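Local coordinates for putative lipoprotein (Clostridium perfringens ATCC 13124, PDB 4R7R) that is of unknown function but, as a putative lipoprotein with an alpha-beta fold, is probably carried on the bacterial cell surface and may bind lipid, at residues K24-D29 against F73-S78. Sequence-based numbering, arbitrary orientation.
Sequences KIRLLD and FIDLNS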
loop_
_atom_site.group_PDB
_atom_site.type_symbol
_atom_site.label_atom_id
_atom_site.label_comp_id
_atom_site.label_asym_id
_atom_site.label_seq_id
_atom_site.Cartn_x
_atom_site.Cartn_y
_atom_site.Cartn_z
ATOM N N LYS A 24 0.388 2.878 12.644
ATOM C CA LYS A 24 -0.315 4.114 12.363
ATOM C C LYS A 24 -0.249 4.359 10.866
ATOM O O LYS A 24 0.751 4.032 10.221
ATOM C CB LYS A 24 0.300 5.284 13.127
ATOM C CG LYS A 24 0.024 5.267 14.608
ATOM C CD LYS A 24 0.856 6.315 15.320
ATOM C CE LYS A 24 0.395 6.495 16.762
ATOM N NZ LYS A 24 1.226 7.493 17.497
ATOM N N ILE A 25 -1.313 4.924 10.304
ATOM C CA ILE A 25 -1.323 5.187 8.878
ATOM C C ILE A 25 -1.544 6.661 8.592
ATOM O O ILE A 25 -2.356 7.316 9.222
ATOM C CB ILE A 25 -2.395 4.366 8.158
ATOM C CG1 ILE A 25 -2.123 2.872 8.325
ATOM C CG2 ILE A 25 -2.410 4.711 6.686
ATOM C CD1 ILE A 25 -3.260 2.006 7.811
ATOM N N ARG A 26 -0.780 7.174 7.640
ATOM C CA ARG A 26 -0.957 8.524 7.163
ATOM C C ARG A 26 -1.268 8.481 5.695
ATOM O O ARG A 26 -0.580 7.804 4.948
ATOM C CB ARG A 26 0.292 9.349 7.397
ATOM C CG ARG A 26 0.130 10.366 8.466
ATOM C CD ARG A 26 1.462 11.012 8.779
ATOM N NE ARG A 26 2.542 10.039 8.950
ATOM C CZ ARG A 26 3.622 9.986 8.176
ATOM N NH1 ARG A 26 3.766 10.850 7.172
ATOM N NH2 ARG A 26 4.561 9.077 8.409
ATOM N N LEU A 27 -2.317 9.187 5.293
ATOM C CA LEU A 27 -2.681 9.303 3.892
ATOM C C LEU A 27 -2.302 10.680 3.355
ATOM O O LEU A 27 -2.578 11.703 3.988
ATOM C CB LEU A 27 -4.178 9.069 3.699
ATOM C CG LEU A 27 -4.766 7.701 4.026
ATOM C CD1 LEU A 27 -6.200 7.624 3.530
ATOM C CD2 LEU A 27 -3.931 6.616 3.387
ATOM N N LEU A 28 -1.672 10.694 2.183
ATOM C CA LEU A 28 -1.359 11.931 1.480
ATOM C C LEU A 28 -2.058 11.997 0.109
ATOM O O LEU A 28 -1.861 11.116 -0.732
ATOM C CB LEU A 28 0.156 12.063 1.306
ATOM C CG LEU A 28 0.627 13.340 0.610
ATOM C CD1 LEU A 28 0.342 14.522 1.504
ATOM C CD2 LEU A 28 2.101 13.259 0.277
ATOM N N ASP A 29 -2.863 13.041 -0.109
ATOM C CA ASP A 29 -3.483 13.307 -1.413
ATOM C C ASP A 29 -2.426 13.908 -2.358
ATOM O O ASP A 29 -1.873 14.968 -2.078
ATOM C CB ASP A 29 -4.693 14.249 -1.236
ATOM C CG ASP A 29 -5.560 14.391 -2.503
ATOM O OD1 ASP A 29 -5.004 14.486 -3.617
ATOM O OD2 ASP A 29 -6.814 14.435 -2.382
ATOM N N PHE A 73 1.446 6.154 4.238
ATOM C CA PHE A 73 2.599 5.989 5.123
ATOM C C PHE A 73 2.236 5.099 6.286
ATOM O O PHE A 73 1.429 5.472 7.143
ATOM C CB PHE A 73 3.111 7.342 5.625
ATOM C CG PHE A 73 3.711 8.171 4.542
ATOM C CD1 PHE A 73 5.007 7.942 4.119
ATOM C CD2 PHE A 73 2.960 9.146 3.898
ATOM C CE1 PHE A 73 5.570 8.689 3.101
ATOM C CE2 PHE A 73 3.513 9.896 2.882
ATOM C CZ PHE A 73 4.826 9.663 2.477
ATOM N N ILE A 74 2.813 3.905 6.294
ATOM C CA ILE A 74 2.574 2.957 7.368
ATOM C C ILE A 74 3.727 3.052 8.354
ATOM O O ILE A 74 4.879 2.720 8.041
ATOM C CB ILE A 74 2.431 1.527 6.855
ATOM C CG1 ILE A 74 1.299 1.453 5.835
ATOM C CG2 ILE A 74 2.154 0.582 8.006
ATOM C CD1 ILE A 74 1.253 0.142 5.088
ATOM N N ASP A 75 3.407 3.550 9.538
ATOM C CA ASP A 75 4.404 3.814 10.555
ATOM C C ASP A 75 4.326 2.719 11.599
ATOM O O ASP A 75 3.412 2.697 12.421
ATOM C CB ASP A 75 4.184 5.200 11.187
ATOM C CG ASP A 75 4.003 6.312 10.138
ATOM O OD1 ASP A 75 5.034 6.752 9.579
ATOM O OD2 ASP A 75 2.845 6.746 9.868
ATOM N N LEU A 76 5.261 1.780 11.535
ATOM C CA LEU A 76 5.383 0.762 12.573
ATOM C C LEU A 76 6.300 1.306 13.663
ATOM O O LEU A 76 6.696 2.474 13.614
ATOM C CB LEU A 76 5.920 -0.554 12.007
ATOM C CG LEU A 76 5.163 -1.110 10.796
ATOM C CD1 LEU A 76 5.998 -0.974 9.531
ATOM C CD2 LEU A 76 4.765 -2.554 11.023
ATOM N N ASN A 77 6.629 0.469 14.640
ATOM C CA ASN A 77 7.479 0.895 15.747
ATOM C C ASN A 77 8.793 1.532 15.267
ATOM O O ASN A 77 9.027 2.723 15.477
ATOM C CB ASN A 77 7.770 -0.292 16.683
ATOM C CG ASN A 77 6.841 -0.332 17.902
ATOM O OD1 ASN A 77 7.057 0.381 18.887
ATOM N ND2 ASN A 77 5.811 -1.176 17.840
ATOM N N SER A 78 9.634 0.747 14.603
ATOM C CA SER A 78 10.926 1.241 14.133
ATOM C C SER A 78 10.910 1.589 12.642
ATOM O O SER A 78 11.455 2.612 12.229
ATOM C CB SER A 78 12.013 0.204 14.422
ATOM O OG SER A 78 11.600 -1.087 14.010
#
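Lys24 and Asp75 form a hydrogen-bonded pair at one end of this antiparallel contact. Lys24 N donates to Asp75 O at 3.0 Å, and Asp75 N returns a bond to Lys24 O at 2.8 Å. Ile25 and Ile74 follow as a non-hydrogen-bonded pair. Their side chains lie together on the buried face, with CG1 of Ile25 4.5 Å from CG1 of Ile74. Arg26 pairs with Phe73 through two backbone bonds, Arg26 N to Phe73 O and Phe73 N to Arg26 O. The Arg26 chain bends at chi3 (-47°) and carries its guanidinium across to the second strand. There Arg26 NH2 meets the syn side of Asp75 OD1 at 2.6 Å in a salt bridge, the two flat groups nearly coplanar. A weak bond runs from Arg26 NE to Asp75 OD2. One guanidinium face rests on Phe73 CB, 3.6 Å from Arg26 NH2. Arg26 NH1 makes a second salt bridge, with Glu35 of strand 35-37. Further on, Leu28 CB meets the edge of the Phe73 ring at CE2, 4.3 Å away. Strands 24-29 and 70-75 are thus inner neighbours in the antiparallel sheet, with isoleucines on one face and a diagonal cross-strand salt bridge on the other.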